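Local coordinates for hypothetical protein (Shewanella oneidensis, PDB 2OOJ) that is of unknown function, a dimeric, almost all-beta member of the DUF3224 family, which is grouped with allene oxide cyclase-like barrels, at residues Leu30-Leu35 / Gln48-Ser53; Val65-Val70 / Val82-Gly87. One frame throughout, in Å; residues are numbered along the deposited sequence.

Interaction 1 (Leu30-Leu35 / Gln48-Ser53); sequences LGRMAL and QGEMLS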
# COMPACT_ATOMS: atom_id res chain seq x y z
N LEU B 30 10.54 -3.56 -9.60
CA LEU B 30 10.02 -3.45 -8.24
C LEU B 30 11.00 -2.65 -7.44
O LEU B 30 12.22 -2.71 -7.67
CB LEU B 30 9.87 -4.83 -7.59
CG LEU B 30 8.97 -5.84 -8.27
CD1 LEU B 30 8.97 -7.11 -7.44
CD2 LEU B 30 7.54 -5.29 -8.48
N GLY B 31 10.49 -1.83 -6.54
CA GLY B 31 11.36 -0.98 -5.73
C GLY B 31 10.92 -0.95 -4.29
O GLY B 31 9.76 -1.26 -3.96
N ARG B 32 11.88 -0.64 -3.43
CA ARG B 32 11.64 -0.30 -2.06
C ARG B 32 12.44 0.96 -1.81
O ARG B 32 13.59 1.03 -2.19
CB ARG B 32 12.10 -1.39 -1.10
CG ARG B 32 11.82 -1.01 0.36
CD ARG B 32 11.94 -2.17 1.26
NE ARG B 32 13.28 -2.77 1.22
CZ ARG B 32 14.22 -2.56 2.13
NH1 ARG B 32 14.01 -1.76 3.15
NH2 ARG B 32 15.40 -3.18 2.02
N MSE B 33 11.84 1.91 -1.11
CA MSE B 33 12.52 3.13 -0.79
C MSE B 33 12.22 3.59 0.61
O MSE B 33 11.18 3.27 1.19
CB MSE B 33 12.16 4.20 -1.80
CG MSE B 33 12.73 3.85 -3.15
SE MSE B 33 13.36 5.38 -4.04
CE MSE B 33 11.78 5.84 -4.85
N ALA B 34 13.18 4.30 1.18
CA ALA B 34 12.99 4.95 2.45
C ALA B 34 12.45 6.31 2.14
O ALA B 34 12.89 6.97 1.19
CB ALA B 34 14.30 5.06 3.23
N LEU B 35 11.52 6.76 2.97
CA LEU B 35 10.87 8.04 2.76
C LEU B 35 11.21 8.95 3.92
O LEU B 35 11.01 8.56 5.07
CB LEU B 35 9.35 7.89 2.73
CG LEU B 35 8.60 7.08 1.69
CD1 LEU B 35 7.10 7.32 1.94
CD2 LEU B 35 9.02 7.48 0.30
N GLN B 48 8.79 9.80 8.48
CA GLN B 48 9.62 8.76 7.96
C GLN B 48 8.76 7.53 7.66
O GLN B 48 7.84 7.22 8.40
CB GLN B 48 10.68 8.37 9.00
CG GLN B 48 11.84 9.30 9.06
CD GLN B 48 13.07 8.66 9.72
OE1 GLN B 48 12.93 7.95 10.71
NE2 GLN B 48 14.26 8.90 9.17
N GLY B 49 9.10 6.81 6.60
CA GLY B 49 8.50 5.50 6.32
C GLY B 49 9.14 4.85 5.12
O GLY B 49 10.27 5.18 4.79
N GLU B 50 8.40 3.95 4.46
CA GLU B 50 8.87 3.30 3.28
C GLU B 50 7.76 3.20 2.27
O GLU B 50 6.59 3.28 2.61
CB GLU B 50 9.42 1.91 3.60
CG GLU B 50 10.59 1.95 4.54
CD GLU B 50 11.22 0.59 4.74
OE1 GLU B 50 11.96 0.16 3.83
OE2 GLU B 50 10.93 -0.06 5.77
N MSE B 51 8.17 3.04 1.02
CA MSE B 51 7.31 2.82 -0.11
C MSE B 51 7.80 1.58 -0.84
O MSE B 51 8.99 1.24 -0.81
CB MSE B 51 7.43 4.02 -1.04
CG MSE B 51 6.75 3.86 -2.39
SE MSE B 51 7.18 5.40 -3.59
CE MSE B 51 8.63 5.88 -2.80
N LEU B 52 6.86 0.89 -1.48
CA LEU B 52 7.10 -0.25 -2.35
C LEU B 52 6.47 0.18 -3.67
O LEU B 52 5.43 0.81 -3.66
CB LEU B 52 6.43 -1.50 -1.80
CG LEU B 52 6.82 -1.88 -0.38
CD1 LEU B 52 5.94 -3.04 0.10
CD2 LEU B 52 8.33 -2.21 -0.30
N SER B 53 7.13 -0.10 -4.79
CA SER B 53 6.62 0.29 -6.08
C SER B 53 6.75 -0.84 -7.10
O SER B 53 7.61 -1.71 -6.99
CB SER B 53 7.40 1.50 -6.60
OG SER B 53 8.75 1.18 -6.67
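Arg32 and Glu50 meet on the face of the two-stranded ribbon that also carries Ala34 and Leu52. They belong to neighbouring non-hydrogen-bonded pairs, Arg32 with Leu52 and Ala34 with Glu50, so the two side chains meet on a diagonal and cross obliquely. With CG anti to the backbone N (chi1 -179°) and a bend at chi3, the arginine swings its guanidinium over to the glutamate. Arg32 NH1 donates to Glu50 OE1 at 2.9 Å in a salt bridge, the oxygen accepting on its syn lone pair; the carboxylate lies at the guanidinium edge, although the two planes are turned 70° apart. Alongside, Leu52 CD2 rests 3.7 Å from Arg32 CG. Glu18 also pairs with NH1, Asn19 O accepts from NH2, and Glu50 OE2 receives the backbone N of Tyr21 of the second subunit. Replacing the arginine by alanine would remove the guanidinium and would probably leave the neighbouring carboxylates of Glu50 and Glu18 without the positive charge they share.

The face bearing Met33, Leu35, Met51 and Ser53 is mainly apolar. The two selenomethionines run side by side; Met33 CE and Met51 CE are 3.8 Å apart in one of the two conformers of Met33, so this contact is less certain than that of Leu35. Leu35 crosses Met51 at roughly a right angle, setting its CD2 3.5 Å from Met51 CE, and Leu15 of strand 5-18 packs against all three.

Between the faces, six backbone hydrogen bonds tie Gly31 to Ser53, Met33 to Met51 and Leu35 to Gly49, with Leu35 N to Gly49 O the shortest at 2.7 Å. This regular pairing is that of an antiparallel beta hairpin, here part of the curled sheet of an AOC-barrel-clan protein.

Interaction 2 (Val65-Val70 / Val82-Gly87); sequences VAIEQV and VLQHFG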
# COMPACT_ATOMS: atom_id res chain seq x y z
N VAL B 65 2.66 1.68 -2.90
CA VAL B 65 2.07 1.71 -1.54
C VAL B 65 3.17 2.27 -0.62
O VAL B 65 4.34 2.27 -1.00
CB VAL B 65 1.60 0.34 -1.08
CG1 VAL B 65 0.58 -0.23 -2.01
CG2 VAL B 65 2.74 -0.68 -0.87
N ALA B 66 2.77 2.79 0.54
CA ALA B 66 3.69 3.36 1.51
C ALA B 66 2.97 3.46 2.84
O ALA B 66 1.76 3.55 2.85
CB ALA B 66 4.14 4.74 1.04
N ILE B 67 3.74 3.45 3.93
CA ILE B 67 3.31 3.77 5.28
C ILE B 67 4.36 4.68 5.86
O ILE B 67 5.56 4.41 5.77
CB ILE B 67 3.18 2.49 6.16
CG1 ILE B 67 1.95 1.70 5.65
CG2 ILE B 67 3.01 2.80 7.64
CD1 ILE B 67 1.64 0.46 6.46
N GLU B 68 3.91 5.79 6.43
CA GLU B 68 4.79 6.74 7.04
C GLU B 68 4.23 7.17 8.39
O GLU B 68 3.04 7.32 8.54
CB GLU B 68 5.02 7.96 6.15
CG GLU B 68 3.81 8.75 5.82
CD GLU B 68 4.05 9.91 4.84
OE1 GLU B 68 4.87 10.80 5.14
OE2 GLU B 68 3.37 9.98 3.80
N GLN B 69 5.14 7.37 9.33
CA GLN B 69 4.84 7.95 10.63
C GLN B 69 5.16 9.45 10.59
O GLN B 69 6.33 9.87 10.34
CB GLN B 69 5.71 7.25 11.68
CG GLN B 69 5.60 7.77 13.12
CD GLN B 69 4.32 7.47 13.78
OE1 GLN B 69 4.11 6.36 14.27
NE2 GLN B 69 3.44 8.48 13.85
N VAL B 70 4.13 10.24 10.84
CA VAL B 70 4.20 11.70 10.91
C VAL B 70 4.24 12.17 12.36
O VAL B 70 3.50 11.66 13.25
CB VAL B 70 2.99 12.33 10.20
CG1 VAL B 70 3.13 13.86 10.13
CG2 VAL B 70 2.83 11.70 8.77
N VAL B 82 -0.18 8.09 11.55
CA VAL B 82 0.35 7.34 10.41
C VAL B 82 -0.48 7.59 9.17
O VAL B 82 -1.70 7.55 9.23
CB VAL B 82 0.40 5.81 10.70
CG1 VAL B 82 0.75 4.94 9.40
CG2 VAL B 82 1.45 5.56 11.80
N LEU B 83 0.21 7.81 8.04
CA LEU B 83 -0.41 7.87 6.73
C LEU B 83 -0.12 6.61 5.91
O LEU B 83 0.98 6.11 5.92
CB LEU B 83 0.07 9.10 5.98
CG LEU B 83 -0.42 10.49 6.39
CD1 LEU B 83 0.42 11.57 5.73
CD2 LEU B 83 -1.90 10.61 6.03
N GLN B 84 -1.14 6.13 5.20
CA GLN B 84 -1.08 4.90 4.41
C GLN B 84 -1.54 5.19 3.03
O GLN B 84 -2.62 5.77 2.86
CB GLN B 84 -1.96 3.81 5.05
CG GLN B 84 -1.80 2.40 4.37
CD GLN B 84 -2.43 1.31 5.20
OE1 GLN B 84 -2.02 1.07 6.33
NE2 GLN B 84 -3.39 0.60 4.62
N HIS B 85 -0.67 4.87 2.06
CA HIS B 85 -0.87 5.20 0.66
C HIS B 85 -1.11 3.96 -0.23
O HIS B 85 -0.45 2.94 -0.11
CB HIS B 85 0.39 5.85 0.03
CG HIS B 85 1.01 6.96 0.82
ND1 HIS B 85 1.42 8.13 0.20
CD2 HIS B 85 1.38 7.07 2.11
CE1 HIS B 85 2.01 8.90 1.09
NE2 HIS B 85 1.98 8.30 2.27
N PHE B 86 -2.01 4.11 -1.20
CA PHE B 86 -2.18 3.11 -2.22
C PHE B 86 -2.45 3.89 -3.47
O PHE B 86 -3.45 4.59 -3.54
CB PHE B 86 -3.36 2.24 -1.87
CG PHE B 86 -3.73 1.20 -2.90
CD1 PHE B 86 -4.52 1.53 -3.98
CD2 PHE B 86 -3.39 -0.12 -2.69
CE1 PHE B 86 -4.93 0.55 -4.89
CE2 PHE B 86 -3.79 -1.13 -3.58
CZ PHE B 86 -4.55 -0.78 -4.69
N GLY B 87 -1.54 3.79 -4.44
CA GLY B 87 -1.62 4.53 -5.69
C GLY B 87 -1.52 3.56 -6.85
O GLY B 87 -0.66 2.68 -6.86
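Glu68 and His85 supply the polar side-chain bond of this strand pair. His85 NE2 donates to Glu68 OE2 over 2.7 Å, with an angle of 143° at the hydrogen; the oxygen lies in the ring plane and accepts on its anti lone pair. Carboxylate and imidazole are nearly coplanar, 19° apart. Glu68 CG stands between the backbone N and the carbonyl carbon (chi1 62°), from where the extended chain carries the carboxylate across to the histidine. Further bonds fix both groups: Lys37 and Ser47 hold the carboxylate, while Tyr64 OH pairs with His85 ND1, so both ring nitrogens are engaged and the ring's rotation is restricted. On the opposite face of the sheet, Gln84 NE2 is hydrogen-bonded to Gly87 O of the second subunit.

Backbone bonds join Ala66 with His85 and Glu68 with Leu83 in both directions. The link from His85 N to Ala66 O is almost straight at 2.9 Å, whereas Ala66 N reaches His85 O over a longer 3.3 Å.

Apolar contacts fill in around these bonds. Ala66 CB lies over one face of the His85 ring, a CH-pi contact 4.1 Å from the centroid and offset toward the rim. Leu83 runs alongside Glu68, its CB 3.8 Å from Glu68 CG, and its CD1 touches Val70 CG2. On the other face, Ile67 CG2 meets Val82 CG1 at 3.6 Å; Val65 CG1 approaches the Phe86 ring obliquely at CD2, 4.0 Å away. Val65 also packs on its counterpart in the second subunit.

Within the sheet, strand 43-55 pairs with the outer edge of 65-70 and strand 93-107 with that of 82-87, while Leu35 and Phe39 of strand 29-39 pack against Ala66 and Glu68.

Interactions 1 and 2 lie in series along the chain, the first closing before the second opens, with their centres about 10 Å apart. Their four segments are successive neighbours in one antiparallel sheet, in the order 30-35, 48-53, 65-70 and 82-87. The inner two join the contacts directly: Gln48 O and Gln69 N, and Leu52 N and Val65 O, are each 2.9 Å apart, probable hydrogen bonds, and Glu50 O packs on Ala66 CB. Interaction 2 is fully buried near the centre of the chain, interaction 1 only partly so. Both touch the second subunit, so this continuous run of strands contributes to the fold and the dimer interface alike.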